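Local coordinates for acyl-[acyl-carrier-protein]--UDP-N-acetylglucosamine O-acyltransferase (Helicobacter pylori, PDB 1J2Z) that transfers a (3R)-hydroxyacyl chain from acyl carrier protein to UDP-N-acetylglucosamine, the first step of lipid A biosynthesis, working as a homotrimer, at residues 58-63 / 88-93; 141-146 / 159-164. One frame throughout, in Å; residues are numbered along the deposited sequence.

Contact 1 (58-63 / 88-93)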
ATOM      1  N   ILE A  58     -10.655  -1.836 -17.420  1.00 17.58           N
ATOM      2  CA  ILE A  58      -9.619  -2.225 -16.474  1.00 16.39           C
ATOM      3  C   ILE A  58      -8.260  -1.692 -16.920  1.00 19.78           C
ATOM      4  O   ILE A  58      -7.835  -1.925 -18.052  1.00 18.92           O
ATOM      5  CB  ILE A  58      -9.569  -3.757 -16.360  1.00 15.83           C
ATOM      6  CG1 ILE A  58     -10.962  -4.271 -15.974  1.00 17.23           C
ATOM      7  CG2 ILE A  58      -8.510  -4.178 -15.344  1.00 14.06           C
ATOM      8  CD1 ILE A  58     -11.104  -5.774 -15.999  1.00 19.98           C
ATOM      9  N   PHE A  59      -7.582  -0.989 -16.017  1.00 19.43           N
ATOM     10  CA  PHE A  59      -6.288  -0.381 -16.315  1.00 16.08           C
ATOM     11  C   PHE A  59      -5.065  -1.299 -16.180  1.00 19.29           C
ATOM     12  O   PHE A  59      -5.147  -2.384 -15.608  1.00 20.53           O
ATOM     13  CB  PHE A  59      -6.136   0.888 -15.473  1.00 15.23           C
ATOM     14  CG  PHE A  59      -7.012   2.021 -15.946  1.00 17.37           C
ATOM     15  CD1 PHE A  59      -8.397   1.958 -15.799  1.00 17.90           C
ATOM     16  CD2 PHE A  59      -6.456   3.133 -16.573  1.00 21.22           C
ATOM     17  CE1 PHE A  59      -9.220   2.988 -16.269  1.00 24.97           C
ATOM     18  CE2 PHE A  59      -7.263   4.172 -17.050  1.00 19.51           C
ATOM     19  CZ  PHE A  59      -8.649   4.102 -16.899  1.00 22.58           C
ATOM     20  N   PRO A  60      -3.903  -0.857 -16.701  1.00 19.54           N
ATOM     21  CA  PRO A  60      -2.655  -1.627 -16.666  1.00 19.10           C
ATOM     22  C   PRO A  60      -2.232  -2.292 -15.367  1.00 18.10           C
ATOM     23  O   PRO A  60      -2.348  -1.728 -14.284  1.00 20.72           O
ATOM     24  CB  PRO A  60      -1.610  -0.615 -17.143  1.00 20.91           C
ATOM     25  CG  PRO A  60      -2.389   0.258 -18.074  1.00 17.71           C
ATOM     26  CD  PRO A  60      -3.671   0.471 -17.303  1.00 15.56           C
ATOM     27  N   PHE A  61      -1.730  -3.514 -15.510  1.00 17.39           N
ATOM     28  CA  PHE A  61      -1.213  -4.300 -14.404  1.00 14.79           C
ATOM     29  C   PHE A  61      -2.200  -4.721 -13.328  1.00 20.15           C
ATOM     30  O   PHE A  61      -1.806  -5.011 -12.198  1.00 22.27           O
ATOM     31  CB  PHE A  61      -0.028  -3.560 -13.784  1.00 13.59           C
ATOM     32  CG  PHE A  61       1.041  -3.190 -14.789  1.00 20.02           C
ATOM     33  CD1 PHE A  61       1.634  -1.932 -14.766  1.00 16.75           C
ATOM     34  CD2 PHE A  61       1.446  -4.102 -15.762  1.00 18.35           C
ATOM     35  CE1 PHE A  61       2.616  -1.585 -15.699  1.00 25.31           C
ATOM     36  CE2 PHE A  61       2.427  -3.767 -16.701  1.00 22.94           C
ATOM     37  CZ  PHE A  61       3.011  -2.508 -16.670  1.00 21.84           C
ATOM     38  N   ALA A  62      -3.486  -4.750 -13.663  1.00 17.31           N
ATOM     39  CA  ALA A  62      -4.474  -5.215 -12.700  1.00 19.72           C
ATOM     40  C   ALA A  62      -4.453  -6.738 -12.825  1.00 21.10           C
ATOM     41  O   ALA A  62      -4.186  -7.269 -13.904  1.00 17.14           O
ATOM     42  CB  ALA A  62      -5.855  -4.684 -13.051  1.00 23.40           C
ATOM     43  N   VAL A  63      -4.716  -7.442 -11.731  1.00 16.91           N
ATOM     44  CA  VAL A  63      -4.729  -8.897 -11.771  1.00 17.11           C
ATOM     45  C   VAL A  63      -6.060  -9.385 -11.228  1.00 17.25           C
ATOM     46  O   VAL A  63      -6.387  -9.144 -10.065  1.00 20.28           O
ATOM     47  CB  VAL A  63      -3.585  -9.493 -10.926  1.00 17.41           C
ATOM     48  CG1 VAL A  63      -3.664 -11.011 -10.918  1.00 14.83           C
ATOM     49  CG2 VAL A  63      -2.248  -9.044 -11.494  1.00 22.83           C
ATOM     50  N   ILE A  88     -11.777  -0.229 -12.971  1.00 19.03           N
ATOM     51  CA  ILE A  88     -10.833  -0.914 -12.100  1.00 18.70           C
ATOM     52  C   ILE A  88      -9.444  -0.424 -12.468  1.00 20.35           C
ATOM     53  O   ILE A  88      -8.941  -0.702 -13.556  1.00 18.09           O
ATOM     54  CB  ILE A  88     -10.948  -2.446 -12.263  1.00 20.85           C
ATOM     55  CG1 ILE A  88     -12.356  -2.891 -11.843  1.00 16.50           C
ATOM     56  CG2 ILE A  88      -9.886  -3.147 -11.423  1.00 20.40           C
ATOM     57  CD1 ILE A  88     -12.637  -4.371 -12.034  1.00 24.81           C
ATOM     58  N   ARG A  89      -8.831   0.311 -11.545  1.00 20.55           N
ATOM     59  CA  ARG A  89      -7.526   0.903 -11.787  1.00 17.94           C
ATOM     60  C   ARG A  89      -6.301   0.006 -11.652  1.00 19.05           C
ATOM     61  O   ARG A  89      -6.396  -1.176 -11.318  1.00 16.74           O
ATOM     62  CB  ARG A  89      -7.365   2.145 -10.904  1.00 17.71           C
ATOM     63  CG  ARG A  89      -8.411   3.223 -11.189  1.00 19.47           C
ATOM     64  CD  ARG A  89      -8.397   3.660 -12.663  1.00 17.82           C
ATOM     65  NE  ARG A  89      -7.087   4.144 -13.102  1.00 20.88           N
ATOM     66  CZ  ARG A  89      -6.867   5.340 -13.649  1.00 22.76           C
ATOM     67  NH1 ARG A  89      -7.867   6.191 -13.821  1.00 18.72           N
ATOM     68  NH2 ARG A  89      -5.646   5.680 -14.047  1.00 19.71           N
ATOM     69  N   GLU A  90      -5.148   0.609 -11.927  1.00 16.77           N
ATOM     70  CA  GLU A  90      -3.850  -0.056 -11.897  1.00 16.81           C
ATOM     71  C   GLU A  90      -3.482  -0.786 -10.604  1.00 17.14           C
ATOM     72  O   GLU A  90      -3.724  -0.296  -9.504  1.00 19.45           O
ATOM     73  CB  GLU A  90      -2.746   0.965 -12.193  1.00 16.79           C
ATOM     74  CG  GLU A  90      -2.828   1.640 -13.557  1.00 18.24           C
ATOM     75  CD  GLU A  90      -3.786   2.822 -13.603  1.00 18.51           C
ATOM     76  OE1 GLU A  90      -3.718   3.573 -14.593  1.00 18.97           O
ATOM     77  OE2 GLU A  90      -4.601   3.007 -12.671  1.00 16.49           O
ATOM     78  N   PHE A  91      -2.882  -1.961 -10.762  1.00 15.84           N
ATOM     79  CA  PHE A  91      -2.413  -2.776  -9.640  1.00 17.15           C
ATOM     80  C   PHE A  91      -3.467  -3.380  -8.722  1.00 19.60           C
ATOM     81  O   PHE A  91      -3.140  -3.828  -7.619  1.00 17.43           O
ATOM     82  CB  PHE A  91      -1.416  -1.973  -8.801  1.00 17.06           C
ATOM     83  CG  PHE A  91      -0.385  -1.251  -9.622  1.00 21.19           C
ATOM     84  CD1 PHE A  91      -0.298   0.138  -9.591  1.00 19.73           C
ATOM     85  CD2 PHE A  91       0.485  -1.959 -10.443  1.00 18.76           C
ATOM     86  CE1 PHE A  91       0.642   0.812 -10.369  1.00 20.59           C
ATOM     87  CE2 PHE A  91       1.430  -1.296 -11.224  1.00 18.92           C
ATOM     88  CZ  PHE A  91       1.509   0.095 -11.187  1.00 14.08           C
ATOM     89  N   CYS A  92      -4.726  -3.384  -9.146  1.00 16.28           N
ATOM     90  CA  CYS A  92      -5.758  -4.003  -8.318  1.00 19.46           C
ATOM     91  C   CYS A  92      -5.570  -5.509  -8.389  1.00 17.67           C
ATOM     92  O   CYS A  92      -5.070  -6.031  -9.384  1.00 20.64           O
ATOM     93  CB  CYS A  92      -7.158  -3.650  -8.815  1.00 22.66           C
ATOM     94  SG  CYS A  92      -7.704  -2.019  -8.327  1.00 24.62           S
ATOM     95  N   MET A  93      -5.962  -6.207  -7.331  1.00 15.27           N
ATOM     96  CA  MET A  93      -5.825  -7.658  -7.297  1.00 16.59           C
ATOM     97  C   MET A  93      -7.115  -8.192  -6.698  1.00 22.12           C
ATOM     98  O   MET A  93      -7.452  -7.879  -5.559  1.00 23.81           O
ATOM     99  CB  MET A  93      -4.622  -8.043  -6.438  1.00 19.20           C
ATOM    100  CG  MET A  93      -4.058  -9.433  -6.712  1.00 23.68           C
ATOM    101  SD  MET A  93      -4.884 -10.715  -5.788  1.00 26.59           S
ATOM    102  CE  MET A  93      -3.897 -10.749  -4.277  1.00 20.92           C
TER
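I58 pairs with I88 and V63 with M93 as parallel bridges at the two ends of matching type II turns, F59 to A62 and R89 to C92, with nearly straight bonds from F59 N to I88 O (2.8 Å) and from V63 N to C92 O (2.8 Å). The guanidinium of R89 lies flat over one face of the F59 ring, the planes 8° apart, with CZ 3.7 Å from the ring centroid in a cation-pi contact. Bends at chi2 and chi3 (both -57°) fold R89 back over this ring, although its CB points away from 58-63, and CD adds a CH-pi contact. E90 holds the guanidinium side-on in a salt bridge: NE reaches OE2 at 2.8 Å and NH2 reaches OE1 at 2.9 Å. OE1 also bonds T66 of the second subunit, and R89 NH2 bonds Q67 O there, so the stacked group is fixed across the trimer interface. F61 and F91 run side by side but slid apart; F61 CD1 comes to 3.6 Å from F91 CE2, with centroids 6.0 Å apart. F61 also meets F61 of both other subunits edge-to-face. Just before the turns, I58 CG1 packs on I88 CB at 4.1 Å. Such stacked turns, repeated from coil to coil, form a corner of the left-handed parallel beta-helix of hexapeptide-repeat acyltransferases.

Contact 2 (141-146 / 159-164)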
ATOM      1  N   ILE A 141     -16.235 -10.454   2.911  1.00 18.47           N
ATOM      2  CA  ILE A 141     -16.806  -9.148   3.224  1.00 19.10           C
ATOM      3  C   ILE A 141     -17.990  -8.804   2.319  1.00 22.76           C
ATOM      4  O   ILE A 141     -18.011  -9.166   1.144  1.00 21.32           O
ATOM      5  CB  ILE A 141     -15.724  -8.053   3.111  1.00 24.88           C
ATOM      6  CG1 ILE A 141     -14.721  -8.217   4.262  1.00 26.83           C
ATOM      7  CG2 ILE A 141     -16.358  -6.667   3.127  1.00 20.45           C
ATOM      8  CD1 ILE A 141     -13.436  -7.422   4.086  1.00 25.08           C
ATOM      9  N   GLU A 142     -18.982  -8.122   2.886  1.00 19.80           N
ATOM     10  CA  GLU A 142     -20.166  -7.713   2.143  1.00 21.62           C
ATOM     11  C   GLU A 142     -20.281  -6.197   2.184  1.00 19.16           C
ATOM     12  O   GLU A 142     -20.300  -5.594   3.253  1.00 23.04           O
ATOM     13  CB  GLU A 142     -21.424  -8.346   2.744  1.00 23.55           C
ATOM     14  CG  GLU A 142     -21.538  -9.847   2.519  1.00 27.81           C
ATOM     15  CD  GLU A 142     -22.670 -10.475   3.322  1.00 32.63           C
ATOM     16  OE1 GLU A 142     -23.630  -9.755   3.662  1.00 26.71           O
ATOM     17  OE2 GLU A 142     -22.602 -11.689   3.603  1.00 33.73           O
ATOM     18  N   ILE A 143     -20.356  -5.588   1.009  1.00 24.20           N
ATOM     19  CA  ILE A 143     -20.459  -4.138   0.892  1.00 21.90           C
ATOM     20  C   ILE A 143     -21.706  -3.780   0.084  1.00 22.43           C
ATOM     21  O   ILE A 143     -21.865  -4.233  -1.047  1.00 22.44           O
ATOM     22  CB  ILE A 143     -19.197  -3.573   0.199  1.00 25.34           C
ATOM     23  CG1 ILE A 143     -17.975  -3.831   1.088  1.00 23.97           C
ATOM     24  CG2 ILE A 143     -19.363  -2.083  -0.087  1.00 21.32           C
ATOM     25  CD1 ILE A 143     -16.658  -3.408   0.480  1.00 27.55           C
ATOM     26  N   GLY A 144     -22.581  -2.969   0.673  1.00 23.69           N
ATOM     27  CA  GLY A 144     -23.811  -2.580   0.001  1.00 27.97           C
ATOM     28  C   GLY A 144     -23.620  -1.531  -1.077  1.00 26.82           C
ATOM     29  O   GLY A 144     -22.488  -1.174  -1.409  1.00 23.57           O
ATOM     30  N   ASP A 145     -24.722  -1.040  -1.636  1.00 23.42           N
ATOM     31  CA  ASP A 145     -24.642  -0.025  -2.682  1.00 24.60           C
ATOM     32  C   ASP A 145     -24.284   1.336  -2.099  1.00 20.49           C
ATOM     33  O   ASP A 145     -24.491   1.594  -0.911  1.00 23.48           O
ATOM     34  CB  ASP A 145     -25.971   0.095  -3.438  1.00 21.81           C
ATOM     35  CG  ASP A 145     -26.382  -1.198  -4.116  1.00 26.64           C
ATOM     36  OD1 ASP A 145     -25.494  -2.005  -4.471  1.00 22.77           O
ATOM     37  OD2 ASP A 145     -27.600  -1.400  -4.307  1.00 27.98           O
ATOM     38  N   TYR A 146     -23.741   2.203  -2.945  1.00 25.49           N
ATOM     39  CA  TYR A 146     -23.366   3.558  -2.546  1.00 23.50           C
ATOM     40  C   TYR A 146     -22.459   3.649  -1.325  1.00 26.07           C
ATOM     41  O   TYR A 146     -22.687   4.467  -0.432  1.00 23.05           O
ATOM     42  CB  TYR A 146     -24.620   4.405  -2.302  1.00 27.04           C
ATOM     43  CG  TYR A 146     -25.551   4.460  -3.487  1.00 25.29           C
ATOM     44  CD1 TYR A 146     -26.558   3.512  -3.648  1.00 29.96           C
ATOM     45  CD2 TYR A 146     -25.397   5.435  -4.473  1.00 26.64           C
ATOM     46  CE1 TYR A 146     -27.392   3.530  -4.765  1.00 30.56           C
ATOM     47  CE2 TYR A 146     -26.226   5.460  -5.593  1.00 30.48           C
ATOM     48  CZ  TYR A 146     -27.220   4.504  -5.731  1.00 29.95           C
ATOM     49  OH  TYR A 146     -28.037   4.516  -6.838  1.00 37.11           O
ATOM     50  N   VAL A 159     -16.703  -8.787   7.764  1.00 24.06           N
ATOM     51  CA  VAL A 159     -17.334  -7.512   8.078  1.00 21.70           C
ATOM     52  C   VAL A 159     -18.384  -7.194   7.021  1.00 24.05           C
ATOM     53  O   VAL A 159     -18.216  -7.528   5.846  1.00 20.10           O
ATOM     54  CB  VAL A 159     -16.307  -6.362   8.127  1.00 23.94           C
ATOM     55  CG1 VAL A 159     -17.023  -5.011   8.068  1.00 21.36           C
ATOM     56  CG2 VAL A 159     -15.493  -6.457   9.410  1.00 19.71           C
ATOM     57  N   ARG A 160     -19.474  -6.561   7.438  1.00 20.21           N
ATOM     58  CA  ARG A 160     -20.527  -6.192   6.502  1.00 20.42           C
ATOM     59  C   ARG A 160     -20.795  -4.698   6.592  1.00 21.57           C
ATOM     60  O   ARG A 160     -20.998  -4.166   7.679  1.00 26.31           O
ATOM     61  CB  ARG A 160     -21.817  -6.958   6.804  1.00 21.19           C
ATOM     62  CG  ARG A 160     -21.706  -8.479   6.709  1.00 23.78           C
ATOM     63  CD  ARG A 160     -23.049  -9.116   7.044  1.00 24.22           C
ATOM     64  NE  ARG A 160     -23.585  -8.551   8.278  1.00 27.31           N
ATOM     65  CZ  ARG A 160     -24.874  -8.324   8.501  1.00 28.45           C
ATOM     66  NH1 ARG A 160     -25.774  -8.616   7.571  1.00 26.53           N
ATOM     67  NH2 ARG A 160     -25.261  -7.786   9.650  1.00 26.96           N
ATOM     68  N   ILE A 161     -20.778  -4.022   5.451  1.00 22.19           N
ATOM     69  CA  ILE A 161     -21.045  -2.590   5.411  1.00 19.61           C
ATOM     70  C   ILE A 161     -22.325  -2.415   4.606  1.00 23.74           C
ATOM     71  O   ILE A 161     -22.389  -2.796   3.434  1.00 20.00           O
ATOM     72  CB  ILE A 161     -19.893  -1.826   4.731  1.00 22.69           C
ATOM     73  CG1 ILE A 161     -18.594  -2.077   5.498  1.00 19.82           C
ATOM     74  CG2 ILE A 161     -20.203  -0.331   4.690  1.00 22.33           C
ATOM     75  CD1 ILE A 161     -17.354  -1.620   4.752  1.00 29.63           C
ATOM     76  N   ALA A 162     -23.345  -1.847   5.240  1.00 23.39           N
ATOM     77  CA  ALA A 162     -24.631  -1.656   4.584  1.00 24.38           C
ATOM     78  C   ALA A 162     -24.627  -0.503   3.593  1.00 23.89           C
ATOM     79  O   ALA A 162     -23.636   0.217   3.453  1.00 21.46           O
ATOM     80  CB  ALA A 162     -25.726  -1.448   5.636  1.00 21.85           C
ATOM     81  N   LYS A 163     -25.754  -0.344   2.912  1.00 23.92           N
ATOM     82  CA  LYS A 163     -25.948   0.697   1.911  1.00 27.36           C
ATOM     83  C   LYS A 163     -25.697   2.119   2.406  1.00 22.17           C
ATOM     84  O   LYS A 163     -25.958   2.443   3.561  1.00 27.84           O
ATOM     85  CB  LYS A 163     -27.376   0.605   1.364  1.00 29.38           C
ATOM     86  CG  LYS A 163     -27.772   1.720   0.405  1.00 29.69           C
ATOM     87  CD  LYS A 163     -29.262   1.619   0.070  1.00 36.67           C
ATOM     88  CE  LYS A 163     -29.674   2.626  -0.990  1.00 40.66           C
ATOM     89  NZ  LYS A 163     -31.137   2.539  -1.280  1.00 39.67           N
ATOM     90  N   GLY A 164     -25.181   2.952   1.510  1.00 21.27           N
ATOM     91  CA  GLY A 164     -24.931   4.350   1.808  1.00 22.67           C
ATOM     92  C   GLY A 164     -23.936   4.729   2.884  1.00 25.96           C
ATOM     93  O   GLY A 164     -24.007   5.838   3.414  1.00 26.08           O
TER
HETATM   94  O   HOH W   1     -25.628 -10.726   5.454  1.00 35.41           O
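E142 and R160 are neighbours on one face of two parallel strands, their side chains leaving in the same direction. CG of each is anti to its own carbonyl carbon, but E142 continues extended whereas R160 bends at chi3 (-49°). The carboxylate thus comes alongside the arginine's aliphatic part, E142 OE1 lying 3.5 Å from R160 CD, and its plane stands 86° from that of the guanidinium. The charged ends do not touch: OE1 and NH1 are 4.6 Å apart, and a water joins them, donating to E142 OE1 and accepting from R160 NH1. R160 NE forms a salt bridge with D176, after strand 172-173, while NH2 bonds F247 O of helix 239-250, whose ring makes a cation-pi contact. On the other face of the strands, I143 CG1 meets I161 CD1 at 4.3 Å, one step of the apolar stack inside the left-handed parallel beta-helix, in which 142-143 and 160-161 are equivalent strands of successive coils. Backbone bonds join the coils: E142 N to V159 O, I161 N to E142 O (2.7 Å) and G144 N to I161 O. Past the strands, G164 N bonds D145 O at 2.9 Å; the alpha carbon of G144 passes 4.2 Å from K163 N. K163, with CG anti to the backbone N (chi1 174°) and the chain extended to NZ, lays CG 3.5 Å from D145 O. Farther out its CE comes to 4.2 Å from Y146 CD1. The Y146 ring stacks on H128 of the preceding coil and touches R197 and L201 of helix 195-201, while K163 packs on E243 of helix 239-250.

Both contacts join successive coils of one beta-helix, contact 1 across a turning corner and contact 2 mainly along a flat strand face, their centres 22 Å apart and their nearest atoms about 11 Å apart. Contact 1 is wholly buried, and both other subunits pack against part of it; its charged pair and aromatic rings belong to the trimer interface. No other subunit touches contact 2, which is only partly buried: its outer face carries a water-bridged charged pair and faces the C-terminal helices of its own chain. Backbone bonding is also denser in contact 2, with four hydrogen bonds against two, whereas contact 1 adds a cation-pi stack whose arginine is held by a salt bridge within its own segment.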